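Local coordinates for halogenase PltM (Pseudomonas fluorescens, PDB 6BZN), which halogenates phenolic compounds as an FAD-binding flavoprotein and is versatile in both the substrate and the halide it uses, at residues A65-S70 with G353-F358; L73-S78 with E85-S90; R472-V477 with N493-L498. One frame throughout, in Å; residues are numbered along the deposited sequence.

Overall arrangement
Interactions 1 and 2 are neighbours, with centres about 11 Å apart, and both use helix 68-81. Interaction 1 joins the start of that helix to helix 352-374, far along the chain, and holds two FAD-binding residues. Interaction 2 uses the next turns of the same helix, which pack on helix 84-88 and the residues after it. Both its segments fall between those of interaction 1 in the sequence. Phe358 of interaction 1 touches Leu73 and Leu74 of interaction 2. Interaction 3 comes last and pairs helix 465-483 with helix 488-502. Its centre is about 26 Å from that of interaction 1 and about 36 Å from that of interaction 2, away from the FAD-binding residues.

Interaction 1 (A65-S70 with G353-F358); sequences AATPES and GLITTF
Ile355 pushes its longer branch against the start of helix 68-81. Ile355 CG1 and CD1 each lie 3.3 Å from Thr67 OG1, and the two side chains meet at about a right angle. Ile355 CD1 is also 3.7 Å from Glu69 CB. The branch is extended (chi2 173°), which carries CD1 across to the other segment. This is the tight part of the contact. Thr67 is the N-cap residue here and forms a capping box with Ser70. Ser70 N donates to Thr67 OG1 at 3.1 Å. Thr67 N donates to Ser70 OG at 2.9 Å, almost straight at 175°. The box fixes the hydroxyl that Ile355 packs on. Phe358 CD2 lies 3.8 Å from Ser70 O, which is oblique to the ring, while Leu354 O sits over one ring face, toward the rim. Packing is looser at Ala65, whose O is 3.9 Å from Leu354 CD1. Ala65 and Leu354 both bind FAD in this protein. No FAD is bound here; Ala65 N donates a hydrogen bond to a glycerol, probably from the crystallisation liquor. Ser351, another FAD-binding residue, is hydrogen-bonded to Ala65 O. The Glu69 carboxylate finds its polar partners in Ser424 and Arg352.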
loop_
_atom_site.group_PDB
_atom_site.type_symbol
_atom_site.label_atom_id
_atom_site.label_comp_id
_atom_site.label_asym_id
_atom_site.label_seq_id
_atom_site.Cartn_x
_atom_site.Cartn_y
_atom_site.Cartn_z
ATOM N N ALA A 65 -2.035 5.268 -4.138
ATOM C CA ALA A 65 -0.694 5.654 -4.572
ATOM C C ALA A 65 0.096 4.419 -4.925
ATOM O O ALA A 65 0.475 3.636 -4.046
ATOM C CB ALA A 65 0.013 6.446 -3.481
ATOM N N ALA A 66 0.333 4.218 -6.216
ATOM C CA ALA A 66 1.199 3.141 -6.651
ATOM C C ALA A 66 2.635 3.473 -6.250
ATOM O O ALA A 66 2.957 4.626 -5.950
ATOM C CB ALA A 66 1.095 2.921 -8.153
ATOM N N THR A 67 3.476 2.449 -6.231
ATOM C CA THR A 67 4.896 2.584 -5.885
ATOM C C THR A 67 5.734 1.832 -6.916
ATOM O O THR A 67 5.202 1.040 -7.691
ATOM C CB THR A 67 5.187 1.963 -4.520
ATOM O OG1 THR A 67 4.553 0.676 -4.446
ATOM C CG2 THR A 67 4.680 2.851 -3.410
ATOM N N PRO A 68 7.058 2.063 -6.921
ATOM C CA PRO A 68 7.886 1.215 -7.789
ATOM C C PRO A 68 7.676 -0.264 -7.522
ATOM O O PRO A 68 7.561 -1.033 -8.463
ATOM C CB PRO A 68 9.320 1.660 -7.471
ATOM C CG PRO A 68 9.187 3.003 -6.877
ATOM C CD PRO A 68 7.838 3.110 -6.238
ATOM N N GLU A 69 7.614 -0.653 -6.252
ATOM C CA GLU A 69 7.420 -2.048 -5.891
ATOM C C GLU A 69 6.086 -2.587 -6.392
ATOM O O GLU A 69 6.034 -3.675 -6.959
ATOM C CB GLU A 69 7.497 -2.257 -4.379
ATOM C CG GLU A 69 8.845 -1.877 -3.768
ATOM C CD GLU A 69 8.896 -0.467 -3.209
ATOM O OE1 GLU A 69 8.242 0.448 -3.770
ATOM O OE2 GLU A 69 9.596 -0.256 -2.186
ATOM N N SER A 70 5.011 -1.825 -6.179
ATOM C CA SER A 70 3.693 -2.316 -6.583
ATOM C C SER A 70 3.644 -2.499 -8.105
ATOM O O SER A 70 3.043 -3.452 -8.589
ATOM C CB SER A 70 2.559 -1.425 -6.061
ATOM O OG SER A 70 2.472 -0.177 -6.740
ATOM N N GLY A 353 0.502 -1.098 1.799
ATOM C CA GLY A 353 -0.605 -2.066 1.689
ATOM C C GLY A 353 -0.711 -2.743 0.332
ATOM O O GLY A 353 -0.773 -3.970 0.247
ATOM N N LEU A 354 -0.711 -1.950 -0.738
ATOM C CA LEU A 354 -0.762 -2.505 -2.088
ATOM C C LEU A 354 0.421 -3.414 -2.393
ATOM O O LEU A 354 0.273 -4.440 -3.066
ATOM C CB LEU A 354 -0.806 -1.392 -3.144
ATOM C CG LEU A 354 -2.157 -0.706 -3.295
ATOM C CD1 LEU A 354 -1.970 0.559 -4.124
ATOM C CD2 LEU A 354 -3.193 -1.629 -3.916
ATOM N N ILE A 355 1.590 -3.031 -1.887
ATOM C CA ILE A 355 2.791 -3.806 -2.112
ATOM C C ILE A 355 2.634 -5.181 -1.469
ATOM O O ILE A 355 2.832 -6.206 -2.132
ATOM C CB ILE A 355 4.041 -3.107 -1.531
ATOM C CG1 ILE A 355 4.269 -1.765 -2.236
ATOM C CG2 ILE A 355 5.236 -4.027 -1.655
ATOM C CD1 ILE A 355 5.377 -0.908 -1.643
ATOM N N THR A 356 2.277 -5.190 -0.182
ATOM C CA THR A 356 2.139 -6.441 0.552
ATOM C C THR A 356 1.081 -7.326 -0.113
ATOM O O THR A 356 1.300 -8.535 -0.281
ATOM C CB THR A 356 1.774 -6.188 2.021
ATOM O OG1 THR A 356 2.702 -5.252 2.590
ATOM C CG2 THR A 356 1.805 -7.461 2.814
ATOM N N THR A 357 -0.038 -6.713 -0.509
ATOM C CA THR A 357 -1.110 -7.417 -1.227
ATOM C C THR A 357 -0.639 -8.145 -2.495
ATOM O O THR A 357 -0.891 -9.344 -2.655
ATOM C CB THR A 357 -2.261 -6.459 -1.567
ATOM O OG1 THR A 357 -2.843 -5.984 -0.351
ATOM C CG2 THR A 357 -3.357 -7.148 -2.405
ATOM N N PHE A 358 0.015 -7.434 -3.409
ATOM C CA PHE A 358 0.373 -8.045 -4.682
ATOM C C PHE A 358 1.442 -9.106 -4.486
ATOM O O PHE A 358 1.427 -10.135 -5.169
ATOM C CB PHE A 358 0.824 -7.001 -5.718
ATOM C CG PHE A 358 -0.230 -5.970 -6.063
ATOM C CD1 PHE A 358 -1.585 -6.276 -6.050
ATOM C CD2 PHE A 358 0.144 -4.692 -6.441
ATOM C CE1 PHE A 358 -2.533 -5.317 -6.371
ATOM C CE2 PHE A 358 -0.806 -3.724 -6.763
ATOM C CZ PHE A 358 -2.145 -4.036 -6.715
#

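Interaction 2 (L73-S78 with E85-S90); sequences LLRLLS and EIAYLS
Leu74 and Ile86 meet at about a right angle, with Leu74 CD2 4.0 Å from Ile86 CG2. Apolar packing dominates this contact between helix 68-81 and the short helix 84-88 with the residues after it. Leu74 spreads its two methyls: CD2 takes Ile86, and Leu74 CD1 lies 4.0 Å from Leu89 CB. Leu77 CB adds a further contact to Ile86 CG2. Ile86 CG2 also sits 3.4 Å from Leu74 O, so it rests on the backbone of helix 68-81 as well as on its side chains. The polar groups serve mainly the backbone nearby. Ser78 OG is anti to its own N (chi1 -179°), which brings it 3.4 Å from Ala87 CB; its hydrogen-bond partner is Ile83 O, in the turn. Ser90 OG donates to Ala87 O at 2.9 Å, in the carbonyl plane, and Ser90 N donates to the same oxygen. Arg75 CG lies 3.5 Å from Ser90 OG. With an alanine at Ser90, Ala87 O is likely to lose one of these two donors, and a small gap may open beside the Arg75 chain. Phe358 of helix 352-374 touches Leu74, Leu37 of helix 33-44 touches both Leu74 and Ile86, and helix 140-153 reaches Ile86 and Leu89 through Ile150 and Phe146.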
loop_
_atom_site.group_PDB
_atom_site.type_symbol
_atom_site.label_atom_id
_atom_site.label_comp_id
_atom_site.label_asym_id
_atom_site.label_seq_id
_atom_site.Cartn_x
_atom_site.Cartn_y
_atom_site.Cartn_z
ATOM N N LEU A 73 5.510 -5.663 -8.996
ATOM C CA LEU A 73 4.703 -6.799 -8.580
ATOM C C LEU A 73 3.560 -7.066 -9.542
ATOM O O LEU A 73 3.274 -8.220 -9.848
ATOM C CB LEU A 73 4.189 -6.620 -7.142
ATOM C CG LEU A 73 5.329 -6.671 -6.130
ATOM C CD1 LEU A 73 4.880 -6.076 -4.807
ATOM C CD2 LEU A 73 5.881 -8.089 -5.973
ATOM N N LEU A 74 2.913 -6.023 -10.038
ATOM C CA LEU A 74 1.855 -6.235 -11.041
ATOM C C LEU A 74 2.441 -6.836 -12.314
ATOM O O LEU A 74 1.858 -7.752 -12.899
ATOM C CB LEU A 74 1.100 -4.952 -11.370
ATOM C CG LEU A 74 0.120 -4.476 -10.295
ATOM C CD1 LEU A 74 -0.287 -3.034 -10.574
ATOM C CD2 LEU A 74 -1.106 -5.372 -10.202
ATOM N N ARG A 75 3.595 -6.335 -12.733
ATOM C CA ARG A 75 4.267 -6.875 -13.921
ATOM C C ARG A 75 4.702 -8.330 -13.698
ATOM O O ARG A 75 4.597 -9.151 -14.616
ATOM C CB ARG A 75 5.461 -5.996 -14.334
ATOM C CG ARG A 75 5.059 -4.662 -14.965
ATOM C CD ARG A 75 6.246 -3.695 -15.099
ATOM N NE ARG A 75 7.161 -4.057 -16.184
ATOM C CZ ARG A 75 8.428 -3.628 -16.329
ATOM N NH1 ARG A 75 8.995 -2.784 -15.466
ATOM N NH2 ARG A 75 9.141 -4.063 -17.363
ATOM N N LEU A 76 5.172 -8.650 -12.487
ATOM C CA LEU A 76 5.522 -10.029 -12.146
ATOM C C LEU A 76 4.292 -10.956 -12.199
ATOM O O LEU A 76 4.357 -12.056 -12.763
ATOM C CB LEU A 76 6.189 -10.110 -10.778
ATOM C CG LEU A 76 7.655 -9.651 -10.741
ATOM C CD1 LEU A 76 8.109 -9.391 -9.313
ATOM C CD2 LEU A 76 8.556 -10.689 -11.415
ATOM N N LEU A 77 3.176 -10.508 -11.627
ATOM C CA LEU A 77 1.929 -11.260 -11.703
ATOM C C LEU A 77 1.510 -11.519 -13.147
ATOM O O LEU A 77 1.157 -12.653 -13.511
ATOM C CB LEU A 77 0.805 -10.523 -10.965
ATOM C CG LEU A 77 0.835 -10.699 -9.453
ATOM C CD1 LEU A 77 0.032 -9.588 -8.768
ATOM C CD2 LEU A 77 0.305 -12.078 -9.070
ATOM N N SER A 78 1.559 -10.461 -13.945
ATOM C CA SER A 78 1.236 -10.520 -15.361
ATOM C C SER A 78 2.103 -11.538 -16.120
ATOM O O SER A 78 1.590 -12.341 -16.889
ATOM C CB SER A 78 1.394 -9.132 -15.980
ATOM O OG SER A 78 1.063 -9.137 -17.358
ATOM N N GLU A 85 -3.047 -8.041 -19.442
ATOM C CA GLU A 85 -3.832 -6.902 -18.946
ATOM C C GLU A 85 -3.485 -6.514 -17.523
ATOM O O GLU A 85 -3.694 -5.375 -17.147
ATOM C CB GLU A 85 -5.363 -7.127 -19.056
ATOM C CG GLU A 85 -5.905 -6.969 -20.473
ATOM C CD GLU A 85 -7.429 -6.848 -20.546
ATOM O OE1 GLU A 85 -8.134 -7.404 -19.673
ATOM O OE2 GLU A 85 -7.919 -6.188 -21.508
ATOM N N ILE A 86 -2.963 -7.448 -16.736
ATOM C CA ILE A 86 -2.527 -7.122 -15.385
ATOM C C ILE A 86 -1.383 -6.085 -15.432
ATOM O O ILE A 86 -1.377 -5.144 -14.637
ATOM C CB ILE A 86 -2.148 -8.386 -14.580
ATOM C CG1 ILE A 86 -3.385 -9.244 -14.339
ATOM C CG2 ILE A 86 -1.541 -8.013 -13.232
ATOM C CD1 ILE A 86 -3.102 -10.559 -13.652
ATOM N N ALA A 87 -0.441 -6.232 -16.369
ATOM C CA ALA A 87 0.690 -5.294 -16.476
ATOM C C ALA A 87 0.242 -3.880 -16.863
ATOM O O ALA A 87 0.870 -2.914 -16.468
ATOM C CB ALA A 87 1.756 -5.799 -17.460
ATOM N N TYR A 88 -0.851 -3.756 -17.609
ATOM C CA TYR A 88 -1.427 -2.428 -17.899
ATOM C C TYR A 88 -1.629 -1.574 -16.651
ATOM O O TYR A 88 -1.366 -0.366 -16.670
ATOM C CB TYR A 88 -2.779 -2.529 -18.613
ATOM C CG TYR A 88 -2.738 -3.152 -19.985
ATOM C CD1 TYR A 88 -1.531 -3.337 -20.664
ATOM C CD2 TYR A 88 -3.918 -3.499 -20.635
ATOM C CE1 TYR A 88 -1.496 -3.901 -21.920
ATOM C CE2 TYR A 88 -3.891 -4.050 -21.907
ATOM C CZ TYR A 88 -2.669 -4.247 -22.535
ATOM O OH TYR A 88 -2.583 -4.778 -23.791
ATOM N N LEU A 89 -2.046 -2.219 -15.566
ATOM C CA LEU A 89 -2.361 -1.521 -14.337
ATOM C C LEU A 89 -1.130 -0.914 -13.655
ATOM O O LEU A 89 -1.284 -0.108 -12.762
ATOM C CB LEU A 89 -3.110 -2.468 -13.375
ATOM C CG LEU A 89 -4.430 -3.009 -13.928
ATOM C CD1 LEU A 89 -5.036 -4.017 -12.965
ATOM C CD2 LEU A 89 -5.409 -1.884 -14.235
ATOM N N SER A 90 0.085 -1.284 -14.070
ATOM C CA SER A 90 1.299 -0.666 -13.516
ATOM C C SER A 90 1.730 0.625 -14.191
ATOM O O SER A 90 2.590 1.304 -13.661
ATOM C CB SER A 90 2.469 -1.643 -13.547
ATOM O OG SER A 90 2.963 -1.837 -14.857
#

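Interaction 3 (R472-V477 with N493-L498); sequences RQSCQV and NALHEL
This is mainly apolar packing between antiparallel helices, a helical hairpin near the C-terminus made by helices 465-483 and 488-502. Val477 and Leu498 carry much of it. The axes of the two short segments approach to 9.9 Å, at 173° between their directions. Val477 and Leu498 slide past each other in opposite senses, with Val477 CG2 3.8 Å from Leu498 CD1. The other branch of Val477 lies anti to its backbone N (chi1 167°). This turns Val477 CG1 to Ala494 CB and Leu495 CD2, each at 4.0 Å. Leu498 forks over the opposing helix. Leu498 CD1 also rests 3.8 Å from Ser474 N. On the other prong, Leu498 CD2 is 3.6 Å from NE2 of the extended Gln473 chain. Leu495 reaches across, and Leu495 CD2 packs 3.7 Å from Ser474 CB. The Ser474 hydroxyl is hydrogen-bonded to Leu470 O within its own helix, so this polar group is satisfied while its CB packs on the leucine. No hydrogen bond links the two segments. Ser474 and Leu495 lie on the buried side of the hairpin. There helix 410-441 touches Ser474 with Trp416 and Val419, and Leu495 with Leu412 and Val415, while Cys475 packs on helix 383-406.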
loop_
_atom_site.group_PDB
_atom_site.type_symbol
_atom_site.label_atom_id
_atom_site.label_comp_id
_atom_site.label_asym_id
_atom_site.label_seq_id
_atom_site.Cartn_x
_atom_site.Cartn_y
_atom_site.Cartn_z
ATOM N N ARG A 472 16.865 -1.621 11.281
ATOM C CA ARG A 472 16.714 -2.036 12.682
ATOM C C ARG A 472 17.287 -0.977 13.645
ATOM O O ARG A 472 16.601 -0.509 14.562
ATOM C CB ARG A 472 17.381 -3.412 12.876
ATOM C CG ARG A 472 17.297 -4.033 14.263
ATOM C CD ARG A 472 18.010 -5.389 14.345
ATOM N NE ARG A 472 19.363 -5.400 13.758
ATOM C CZ ARG A 472 20.469 -4.894 14.322
ATOM N NH1 ARG A 472 20.443 -4.305 15.523
ATOM N NH2 ARG A 472 21.628 -4.973 13.674
ATOM N N GLN A 473 18.526 -0.561 13.396
ATOM C CA GLN A 473 19.186 0.422 14.262
ATOM C C GLN A 473 18.546 1.812 14.201
ATOM O O GLN A 473 18.406 2.479 15.227
ATOM C CB GLN A 473 20.681 0.497 13.953
ATOM C CG GLN A 473 21.423 -0.787 14.283
ATOM C CD GLN A 473 22.909 -0.674 13.984
ATOM O OE1 GLN A 473 23.413 -1.254 13.023
ATOM N NE2 GLN A 473 23.603 0.100 14.784
ATOM N N SER A 474 18.134 2.238 13.006
ATOM C CA SER A 474 17.424 3.513 12.857
ATOM C C SER A 474 16.080 3.546 13.587
ATOM O O SER A 474 15.749 4.561 14.196
ATOM C CB SER A 474 17.223 3.853 11.376
ATOM O OG SER A 474 18.473 3.955 10.729
ATOM N N CYS A 475 15.312 2.453 13.517
ATOM C CA CYS A 475 14.051 2.359 14.267
ATOM C C CYS A 475 14.286 2.383 15.777
ATOM O O CYS A 475 13.524 3.027 16.497
ATOM C CB CYS A 475 13.251 1.112 13.876
ATOM S SG CYS A 475 12.595 1.191 12.195
ATOM N N GLN A 476 15.344 1.709 16.238
ATOM C CA GLN A 476 15.752 1.748 17.660
ATOM C C GLN A 476 16.041 3.177 18.098
ATOM O O GLN A 476 15.596 3.581 19.174
ATOM C CB GLN A 476 16.989 0.874 17.936
ATOM C CG GLN A 476 16.721 -0.618 17.894
ATOM C CD GLN A 476 17.984 -1.487 17.810
ATOM O OE1 GLN A 476 19.119 -0.993 17.874
ATOM N NE2 GLN A 476 17.782 -2.802 17.664
ATOM N N VAL A 477 16.765 3.933 17.260
ATOM C CA VAL A 477 17.054 5.347 17.532
ATOM C C VAL A 477 15.751 6.137 17.673
ATOM O O VAL A 477 15.596 6.907 18.635
ATOM C CB VAL A 477 17.968 6.009 16.454
ATOM C CG1 VAL A 477 17.985 7.527 16.594
ATOM C CG2 VAL A 477 19.387 5.456 16.533
ATOM N N ASN A 493 21.171 13.499 14.079
ATOM C CA ASN A 493 22.593 13.208 13.926
ATOM C C ASN A 493 22.926 11.721 14.064
ATOM O O ASN A 493 23.751 11.202 13.318
ATOM C CB ASN A 493 23.426 14.003 14.916
ATOM C CG ASN A 493 24.909 13.847 14.648
ATOM O OD1 ASN A 493 25.421 14.372 13.659
ATOM N ND2 ASN A 493 25.594 13.079 15.488
ATOM N N ALA A 494 22.297 11.056 15.032
ATOM C CA ALA A 494 22.448 9.613 15.224
ATOM C C ALA A 494 22.008 8.850 13.966
ATOM O O ALA A 494 22.699 7.917 13.521
ATOM C CB ALA A 494 21.661 9.152 16.446
ATOM N N LEU A 495 20.882 9.259 13.370
ATOM C CA LEU A 495 20.464 8.669 12.098
ATOM C C LEU A 495 21.487 8.913 10.984
ATOM O O LEU A 495 21.816 8.003 10.238
ATOM C CB LEU A 495 19.089 9.179 11.662
ATOM C CG LEU A 495 17.877 8.817 12.519
ATOM C CD1 LEU A 495 16.646 9.542 11.983
ATOM C CD2 LEU A 495 17.643 7.320 12.568
ATOM N N HIS A 496 21.971 10.142 10.870
ATOM C CA HIS A 496 22.940 10.498 9.830
ATOM C C HIS A 496 24.202 9.622 9.921
ATOM O O HIS A 496 24.685 9.118 8.918
ATOM C CB HIS A 496 23.294 11.979 9.944
ATOM C CG HIS A 496 24.077 12.515 8.788
ATOM N ND1 HIS A 496 24.955 13.569 8.916
ATOM C CD2 HIS A 496 24.119 12.149 7.487
ATOM C CE1 HIS A 496 25.486 13.846 7.739
ATOM N NE2 HIS A 496 25.004 12.993 6.857
ATOM N N GLU A 497 24.699 9.405 11.131
ATOM C CA GLU A 497 25.891 8.563 11.328
ATOM C C GLU A 497 25.630 7.100 10.930
ATOM O O GLU A 497 26.484 6.461 10.299
ATOM C CB GLU A 497 26.404 8.684 12.768
ATOM C CG GLU A 497 26.923 10.080 13.134
ATOM C CD GLU A 497 28.164 10.493 12.342
ATOM O OE1 GLU A 497 29.018 9.623 12.090
ATOM O OE2 GLU A 497 28.279 11.684 11.949
ATOM N N LEU A 498 24.444 6.581 11.265
ATOM C CA LEU A 498 24.027 5.255 10.790
ATOM C C LEU A 498 23.992 5.168 9.257
ATOM O O LEU A 498 24.466 4.185 8.681
ATOM C CB LEU A 498 22.656 4.861 11.383
ATOM C CG LEU A 498 22.640 4.577 12.890
ATOM C CD1 LEU A 498 21.223 4.383 13.404
ATOM C CD2 LEU A 498 23.510 3.367 13.212
#